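Local coordinates for ribosome hibernation protein YHBH (Vibrio cholerae serotype O1, PDB 4HEI) that probably helps ribosomes hibernate in stationary phase, associating with dimeric 100S particles and inhibiting translation through the small subunit, at residues Leu27-Val39 / Gln48-Glu60. Residues are numbered along the deposited sequence; the frame is centred on the assembly and turned at random.
Sequences LERFFDHINHVQV and QIAEATLHVNQAE. With 3CO (cobalt (III) ion), chain D.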
ATOM      1  N   LEU A  27       3.255   9.750   0.823  1.00 24.71           N
ATOM      2  CA  LEU A  27       4.408   8.902   1.069  1.00 25.29           C
ATOM      3  C   LEU A  27       5.641   9.233   0.221  1.00 24.65           C
ATOM      4  O   LEU A  27       6.763   9.266   0.732  1.00 23.83           O
ATOM      5  CB  LEU A  27       4.008   7.444   0.826  1.00 29.57           C
ATOM      6  CG  LEU A  27       5.013   6.368   1.219  1.00 32.36           C
ATOM      7  CD1 LEU A  27       5.157   6.364   2.734  1.00 33.76           C
ATOM      8  CD2 LEU A  27       4.535   5.010   0.731  1.00 33.33           C
ATOM      9  N   GLU A  28       5.442   9.482  -1.070  1.00 21.30           N
ATOM     10  CA  GLU A  28       6.569   9.758  -1.952  1.00 20.37           C
ATOM     11  C   GLU A  28       7.345  11.026  -1.597  1.00 19.69           C
ATOM     12  O   GLU A  28       8.460  11.236  -2.083  1.00 19.37           O
ATOM     13  CB  GLU A  28       6.110   9.824  -3.418  1.00 23.17           C
ATOM     14  CG  GLU A  28       5.362  11.086  -3.801  1.00 25.67           C
ATOM     15  CD  GLU A  28       5.233  11.261  -5.316  1.00 25.39           C
ATOM     16  OE1 GLU A  28       4.640  12.271  -5.753  1.00 23.55           O
ATOM     17  OE2 GLU A  28       5.729  10.392  -6.067  1.00 26.71           O
ATOM     18  N   ARG A  29       6.765  11.876  -0.752  1.00 18.56           N
ATOM     19  CA  ARG A  29       7.456  13.104  -0.363  1.00 16.64           C
ATOM     20  C   ARG A  29       8.582  12.812   0.628  1.00 18.46           C
ATOM     21  O   ARG A  29       9.533  13.579   0.742  1.00 16.71           O
ATOM     22  CB  ARG A  29       6.472  14.099   0.250  1.00 13.57           C
ATOM     23  CG  ARG A  29       5.417  14.613  -0.708  1.00 14.42           C
ATOM     24  CD  ARG A  29       6.041  15.304  -1.907  1.00 16.75           C
ATOM     25  NE  ARG A  29       5.017  15.876  -2.770  1.00 16.86           N
ATOM     26  CZ  ARG A  29       5.046  17.125  -3.207  1.00 15.47           C
ATOM     27  NH1 ARG A  29       6.058  17.912  -2.859  1.00 12.57           N
ATOM     28  NH2 ARG A  29       4.058  17.588  -3.963  1.00 14.97           N
ATOM     29  N   PHE A  30       8.474  11.690   1.333  1.00 20.97           N
ATOM     30  CA  PHE A  30       9.481  11.307   2.318  1.00 23.20           C
ATOM     31  C   PHE A  30      10.429  10.231   1.807  1.00 24.04           C
ATOM     32  O   PHE A  30      11.566  10.120   2.268  1.00 23.38           O
ATOM     33  CB  PHE A  30       8.787  10.828   3.585  1.00 24.74           C
ATOM     34  CG  PHE A  30       8.047  11.911   4.296  1.00 25.43           C
ATOM     35  CD1 PHE A  30       8.733  12.834   5.079  1.00 23.87           C
ATOM     36  CD2 PHE A  30       6.675  12.044   4.150  1.00 26.00           C
ATOM     37  CE1 PHE A  30       8.058  13.877   5.707  1.00 24.99           C
ATOM     38  CE2 PHE A  30       5.989  13.082   4.775  1.00 26.34           C
ATOM     39  CZ  PHE A  30       6.686  14.004   5.555  1.00 26.84           C
ATOM     40  N   PHE A  31       9.954   9.446   0.849  1.00 24.49           N
ATOM     41  CA  PHE A  31      10.743   8.374   0.257  1.00 26.82           C
ATOM     42  C   PHE A  31      10.650   8.585  -1.240  1.00 27.92           C
ATOM     43  O   PHE A  31       9.640   8.246  -1.852  1.00 29.53           O
ATOM     44  CB  PHE A  31      10.133   7.032   0.640  1.00 25.58           C
ATOM     45  CG  PHE A  31       9.832   6.921   2.095  1.00 23.63           C
ATOM     46  CD1 PHE A  31      10.858   6.751   3.017  1.00 23.60           C
ATOM     47  CD2 PHE A  31       8.526   7.039   2.556  1.00 23.72           C
ATOM     48  CE1 PHE A  31      10.588   6.700   4.382  1.00 22.56           C
ATOM     49  CE2 PHE A  31       8.245   6.991   3.914  1.00 20.82           C
ATOM     50  CZ  PHE A  31       9.282   6.820   4.832  1.00 23.29           C
ATOM     51  N   ASP A  32      11.712   9.126  -1.825  1.00 30.59           N
ATOM     52  CA  ASP A  32      11.727   9.453  -3.249  1.00 35.51           C
ATOM     53  C   ASP A  32      12.333   8.442  -4.220  1.00 35.53           C
ATOM     54  O   ASP A  32      12.547   8.763  -5.392  1.00 36.56           O
ATOM     55  CB  ASP A  32      12.421  10.802  -3.433  1.00 39.26           C
ATOM     56  CG  ASP A  32      13.860  10.782  -2.957  1.00 42.30           C
ATOM     57  OD1 ASP A  32      14.435  11.875  -2.768  1.00 44.65           O
ATOM     58  OD2 ASP A  32      14.419   9.676  -2.779  1.00 45.53           O
ATOM     59  N   HIS A  33      12.598   7.225  -3.757  1.00 35.03           N
ATOM     60  CA  HIS A  33      13.176   6.213  -4.628  1.00 35.79           C
ATOM     61  C   HIS A  33      12.211   5.063  -4.924  1.00 34.11           C
ATOM     62  O   HIS A  33      12.623   3.942  -5.213  1.00 34.19           O
ATOM     63  CB  HIS A  33      14.465   5.678  -4.010  1.00 40.19           C
ATOM     64  CG  HIS A  33      15.493   6.737  -3.769  1.00 44.63           C
ATOM     65  ND1 HIS A  33      15.917   7.600  -4.756  1.00 47.18           N
ATOM     66  CD2 HIS A  33      16.191   7.067  -2.656  1.00 46.89           C
ATOM     67  CE1 HIS A  33      16.832   8.414  -4.264  1.00 47.78           C
ATOM     68  NE2 HIS A  33      17.018   8.112  -2.992  1.00 48.35           N
ATOM     69  N   ILE A  34      10.921   5.365  -4.847  1.00 30.32           N
ATOM     70  CA  ILE A  34       9.854   4.407  -5.107  1.00 27.98           C
ATOM     71  C   ILE A  34       9.572   4.321  -6.604  1.00 28.89           C
ATOM     72  O   ILE A  34       9.122   5.290  -7.216  1.00 29.91           O
ATOM     73  CB  ILE A  34       8.548   4.830  -4.393  1.00 27.00           C
ATOM     74  CG1 ILE A  34       8.755   4.830  -2.876  1.00 25.24           C
ATOM     75  CG2 ILE A  34       7.413   3.887  -4.786  1.00 26.20           C
ATOM     76  CD1 ILE A  34       7.577   5.379  -2.091  1.00 26.34           C
ATOM     77  N   ASN A  35       9.835   3.159  -7.191  1.00 28.17           N
ATOM     78  CA  ASN A  35       9.597   2.960  -8.611  1.00 30.70           C
ATOM     79  C   ASN A  35       8.217   2.344  -8.824  1.00 31.34           C
ATOM     80  O   ASN A  35       7.208   3.044  -8.748  1.00 34.48           O
ATOM     81  CB  ASN A  35      10.704   2.083  -9.194  1.00 33.11           C
ATOM     82  CG  ASN A  35      12.085   2.671  -8.952  1.00 35.49           C
ATOM     83  OD1 ASN A  35      12.314   3.852  -9.210  1.00 38.45           O
ATOM     84  ND2 ASN A  35      13.004   1.856  -8.449  1.00 35.47           N
ATOM     85  N   HIS A  36       8.151   1.044  -9.076  1.00 30.25           N
ATOM     86  CA  HIS A  36       6.851   0.420  -9.270  1.00 29.01           C
ATOM     87  C   HIS A  36       6.173   0.086  -7.949  1.00 26.59           C
ATOM     88  O   HIS A  36       6.826  -0.266  -6.966  1.00 26.47           O
ATOM     89  CB  HIS A  36       6.964  -0.849 -10.120  1.00 31.17           C
ATOM     90  CG  HIS A  36       6.881  -0.598 -11.595  1.00 35.82           C
ATOM     91  ND1 HIS A  36       7.956  -0.162 -12.341  1.00 37.78           N
ATOM     92  CD2 HIS A  36       5.842  -0.703 -12.459  1.00 36.41           C
ATOM     93  CE1 HIS A  36       7.584  -0.013 -13.601  1.00 37.48           C
ATOM     94  NE2 HIS A  36       6.306  -0.332 -13.699  1.00 38.41           N
ATOM     95  N   VAL A  37       4.853   0.213  -7.937  1.00 24.20           N
ATOM     96  CA  VAL A  37       4.064  -0.093  -6.752  1.00 21.19           C
ATOM     97  C   VAL A  37       2.865  -0.946  -7.141  1.00 19.26           C
ATOM     98  O   VAL A  37       2.167  -0.648  -8.111  1.00 19.27           O
ATOM     99  CB  VAL A  37       3.526   1.190  -6.075  1.00 21.46           C
ATOM    100  CG1 VAL A  37       2.608   0.820  -4.914  1.00 19.68           C
ATOM    101  CG2 VAL A  37       4.686   2.058  -5.591  1.00 19.92           C
ATOM    102  N   GLN A  38       2.637  -2.022  -6.393  1.00 18.54           N
ATOM    103  CA  GLN A  38       1.486  -2.876  -6.638  1.00 17.07           C
ATOM    104  C   GLN A  38       0.654  -2.901  -5.368  1.00 16.72           C
ATOM    105  O   GLN A  38       1.191  -2.998  -4.270  1.00 15.46           O
ATOM    106  CB  GLN A  38       1.892  -4.307  -6.967  1.00 19.87           C
ATOM    107  CG  GLN A  38       0.707  -5.254  -7.121  1.00 23.04           C
ATOM    108  CD  GLN A  38      -0.150  -4.936  -8.346  1.00 26.82           C
ATOM    109  OE1 GLN A  38       0.373  -4.788  -9.455  1.00 28.97           O
ATOM    110  NE2 GLN A  38      -1.464  -4.848  -8.153  1.00 21.78           N
ATOM    111  N   VAL A  39      -0.657  -2.805  -5.527  1.00 15.85           N
ATOM    112  CA  VAL A  39      -1.560  -2.844  -4.399  1.00 16.07           C
ATOM    113  C   VAL A  39      -2.684  -3.793  -4.760  1.00 15.57           C
ATOM    114  O   VAL A  39      -3.188  -3.772  -5.880  1.00 18.04           O
ATOM    115  CB  VAL A  39      -2.169  -1.442  -4.087  1.00 14.30           C
ATOM    116  CG1 VAL A  39      -3.218  -1.562  -2.967  1.00 17.08           C
ATOM    117  CG2 VAL A  39      -1.067  -0.489  -3.649  1.00 15.30           C
ATOM    118  N   GLN A  48     -11.126  -7.647   5.428  1.00 30.57           N
ATOM    119  CA  GLN A  48     -10.864  -6.734   4.325  1.00 25.95           C
ATOM    120  C   GLN A  48      -9.340  -6.738   4.323  1.00 23.20           C
ATOM    121  O   GLN A  48      -8.714  -6.403   5.328  1.00 21.38           O
ATOM    122  CB  GLN A  48     -11.395  -5.328   4.623  1.00 26.72           C
ATOM    123  CG  GLN A  48     -12.907  -5.237   4.787  1.00 25.96           C
ATOM    124  CD  GLN A  48     -13.675  -5.570   3.516  1.00 27.10           C
ATOM    125  OE1 GLN A  48     -13.412  -5.019   2.442  1.00 29.53           O
ATOM    126  NE2 GLN A  48     -14.639  -6.469   3.636  1.00 26.70           N
ATOM    127  N   ILE A  49      -8.746  -7.135   3.205  1.00 21.75           N
ATOM    128  CA  ILE A  49      -7.296  -7.242   3.122  1.00 21.46           C
ATOM    129  C   ILE A  49      -6.654  -6.300   2.117  1.00 19.29           C
ATOM    130  O   ILE A  49      -7.097  -6.201   0.978  1.00 19.18           O
ATOM    131  CB  ILE A  49      -6.920  -8.693   2.768  1.00 22.54           C
ATOM    132  CG1 ILE A  49      -7.539  -9.639   3.806  1.00 22.87           C
ATOM    133  CG2 ILE A  49      -5.406  -8.845   2.685  1.00 26.14           C
ATOM    134  CD1 ILE A  49      -7.388 -11.119   3.484  1.00 23.82           C
ATOM    135  N   ALA A  50      -5.605  -5.604   2.550  1.00 17.99           N
ATOM    136  CA  ALA A  50      -4.876  -4.685   1.676  1.00 17.39           C
ATOM    137  C   ALA A  50      -3.434  -5.167   1.612  1.00 15.56           C
ATOM    138  O   ALA A  50      -2.790  -5.354   2.646  1.00 16.39           O
ATOM    139  CB  ALA A  50      -4.925  -3.257   2.230  1.00 13.93           C
ATOM    140  N   GLU A  51      -2.944  -5.376   0.393  1.00 13.08           N
ATOM    141  CA  GLU A  51      -1.591  -5.852   0.153  1.00 14.39           C
ATOM    142  C   GLU A  51      -0.832  -4.841  -0.689  1.00 11.13           C
ATOM    143  O   GLU A  51      -1.415  -4.173  -1.553  1.00 14.75           O
ATOM    144  CB  GLU A  51      -1.613  -7.173  -0.623  1.00 12.84           C
ATOM    145  CG  GLU A  51      -2.420  -8.309  -0.001  1.00 13.82           C
ATOM    146  CD  GLU A  51      -2.397  -9.565  -0.859  1.00 16.17           C
ATOM    147  OE1 GLU A  51      -2.980 -10.591  -0.442  1.00 17.04           O
ATOM    148  OE2 GLU A  51      -1.797  -9.531  -1.955  1.00 15.79           O
ATOM    149  N   ALA A  52       0.471  -4.735  -0.453  1.00 13.55           N
ATOM    150  CA  ALA A  52       1.295  -3.824  -1.241  1.00 15.42           C
ATOM    151  C   ALA A  52       2.748  -4.266  -1.343  1.00 16.15           C
ATOM    152  O   ALA A  52       3.324  -4.827  -0.399  1.00 16.26           O
ATOM    153  CB  ALA A  52       1.231  -2.403  -0.661  1.00 16.14           C
ATOM    154  N   THR A  53       3.333  -4.018  -2.509  1.00 16.05           N
ATOM    155  CA  THR A  53       4.728  -4.316  -2.760  1.00 15.39           C
ATOM    156  C   THR A  53       5.294  -3.059  -3.392  1.00 15.74           C
ATOM    157  O   THR A  53       4.796  -2.600  -4.426  1.00 15.21           O
ATOM    158  CB  THR A  53       4.917  -5.492  -3.751  1.00 13.98           C
ATOM    159  OG1 THR A  53       4.228  -6.649  -3.263  1.00 14.42           O
ATOM    160  CG2 THR A  53       6.397  -5.829  -3.894  1.00 17.23           C
ATOM    161  N   LEU A  54       6.301  -2.485  -2.753  1.00 16.69           N
ATOM    162  CA  LEU A  54       6.937  -1.286  -3.270  1.00 17.44           C
ATOM    163  C   LEU A  54       8.334  -1.661  -3.757  1.00 18.53           C
ATOM    164  O   LEU A  54       9.117  -2.278  -3.030  1.00 18.95           O
ATOM    165  CB  LEU A  54       7.051  -0.218  -2.181  1.00 20.89           C
ATOM    166  CG  LEU A  54       5.847   0.122  -1.296  1.00 23.57           C
ATOM    167  CD1 LEU A  54       6.148   1.407  -0.527  1.00 23.26           C
ATOM    168  CD2 LEU A  54       4.597   0.283  -2.129  1.00 24.43           C
ATOM    169  N   HIS A  55       8.632  -1.305  -4.997  1.00 16.89           N
ATOM    170  CA  HIS A  55       9.935  -1.591  -5.572  1.00 20.07           C
ATOM    171  C   HIS A  55      10.740  -0.302  -5.515  1.00 20.47           C
ATOM    172  O   HIS A  55      10.476   0.646  -6.256  1.00 22.23           O
ATOM    173  CB  HIS A  55       9.752  -2.083  -7.002  1.00 15.89           C
ATOM    174  CG  HIS A  55       8.913  -3.325  -7.102  1.00 19.27           C
ATOM    175  ND1 HIS A  55       9.457  -4.589  -7.202  1.00 16.08           N
ATOM    176  CD2 HIS A  55       7.570  -3.495  -7.065  1.00 17.47           C
ATOM    177  CE1 HIS A  55       8.483  -5.484  -7.221  1.00 18.65           C
ATOM    178  NE2 HIS A  55       7.329  -4.846  -7.138  1.00 21.06           N
ATOM    179  N   VAL A  56      11.709  -0.279  -4.608  1.00 22.12           N
ATOM    180  CA  VAL A  56      12.560   0.885  -4.401  1.00 27.35           C
ATOM    181  C   VAL A  56      13.981   0.571  -4.854  1.00 30.10           C
ATOM    182  O   VAL A  56      14.292  -0.565  -5.212  1.00 30.44           O
ATOM    183  CB  VAL A  56      12.581   1.285  -2.907  1.00 26.98           C
ATOM    184  CG1 VAL A  56      11.162   1.531  -2.412  1.00 27.28           C
ATOM    185  CG2 VAL A  56      13.236   0.188  -2.083  1.00 28.16           C
ATOM    186  N   ASN A  57      14.847   1.579  -4.840  1.00 33.59           N
ATOM    187  CA  ASN A  57      16.223   1.374  -5.265  1.00 36.48           C
ATOM    188  C   ASN A  57      16.935   0.244  -4.522  1.00 36.74           C
ATOM    189  O   ASN A  57      17.209   0.336  -3.324  1.00 36.75           O
ATOM    190  CB  ASN A  57      17.012   2.681  -5.136  1.00 40.32           C
ATOM    191  CG  ASN A  57      16.808   3.604  -6.330  1.00 43.00           C
ATOM    192  OD1 ASN A  57      15.676   3.917  -6.704  1.00 46.01           O
ATOM    193  ND2 ASN A  57      17.908   4.040  -6.935  1.00 44.72           N
ATOM    194  N   GLN A  58      17.207  -0.832  -5.254  1.00 37.09           N
ATOM    195  CA  GLN A  58      17.902  -2.001  -4.726  1.00 37.91           C
ATOM    196  C   GLN A  58      17.174  -2.754  -3.614  1.00 35.74           C
ATOM    197  O   GLN A  58      17.814  -3.413  -2.795  1.00 36.13           O
ATOM    198  CB  GLN A  58      19.292  -1.598  -4.231  1.00 42.06           C
ATOM    199  CG  GLN A  58      20.144  -0.912  -5.281  1.00 47.03           C
ATOM    200  CD  GLN A  58      21.486  -0.468  -4.738  1.00 50.18           C
ATOM    201  OE1 GLN A  58      21.556   0.251  -3.740  1.00 52.92           O
ATOM    202  NE2 GLN A  58      22.562  -0.890  -5.397  1.00 51.70           N
ATOM    203  N   ALA A  59      15.847  -2.669  -3.576  1.00 31.37           N
ATOM    204  CA  ALA A  59      15.104  -3.383  -2.546  1.00 26.83           C
ATOM    205  C   ALA A  59      13.595  -3.394  -2.754  1.00 23.56           C
ATOM    206  O   ALA A  59      13.063  -2.695  -3.608  1.00 21.91           O
ATOM    207  CB  ALA A  59      15.431  -2.801  -1.176  1.00 28.72           C
ATOM    208  N   GLU A  60      12.926  -4.219  -1.960  1.00 19.99           N
ATOM    209  CA  GLU A  60      11.479  -4.340  -1.997  1.00 21.20           C
ATOM    210  C   GLU A  60      10.938  -4.181  -0.603  1.00 19.83           C
ATOM    211  O   GLU A  60      11.550  -4.623   0.369  1.00 21.46           O
ATOM    212  CB  GLU A  60      11.037  -5.711  -2.499  1.00 21.50           C
ATOM    213  CG  GLU A  60      10.976  -5.870  -3.985  1.00 24.36           C
ATOM    214  CD  GLU A  60      10.454  -7.242  -4.358  1.00 22.89           C
ATOM    215  OE1 GLU A  60      10.947  -8.233  -3.786  1.00 25.40           O
ATOM    216  OE2 GLU A  60       9.553  -7.330  -5.212  1.00 25.86           O
TER
HETATM  217 CO   3CO D 101      11.150  -5.359  -7.978  1.00 18.73          CO
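Glu51 O meets Val39 CA in a CA-H...O contact within the antiparallel hairpin of strands 34-44 and 47-56, the centre of the four-stranded sheet in this beta-alpha-beta-beta-beta-alpha fold. The axes of segments 34-39 and 48-56 run at 151°, nearly antiparallel, and approach to 4.7 Å. The carboxylate of Glu51 turns to a salt bridge with Arg42. Next, Ala52 faces Val39 as a non-hydrogen-bonded pair.

Thr53 and Gln38 exchange two backbone hydrogen bonds, Thr53 N to Gln38 O and Gln38 N to Thr53 O, both 3.0 Å. On the other face of the sheet, that of Ala52 and Val39, Leu54 and Val37 run side by side from the sheet. Leu54 CD2 comes within 3.5 Å of Val37 CG1, a close carbon contact, while Leu54 CD1 meets Leu27 CD2 tip to tip at 4.1 Å. Leu27 also touches Val82, so this packing links the sheet to both helices.

Opposite His55 the partner strand has a beta bulge at Asn35 and His36: His55 N donates to His36 O (2.9 Å, nearly straight), but His55 O accepts from Asn35 N. Asn35 and His36 thus oppose one residue, which explains why Ile34 and Val37, three positions apart, share a face. The imidazole has CG anti to its carbonyl carbon (chi1 -59°), bringing its CD2 edge to His36 O, in the ring plane, and ND1 to a cobalt ion at 2.0 Å.

Val56 begins a type II turn ending at Ala59. Within it, the backbone N of Asn57 reaches His33 O in a weak, bent hydrogen bond of 3.3 Å and 132°.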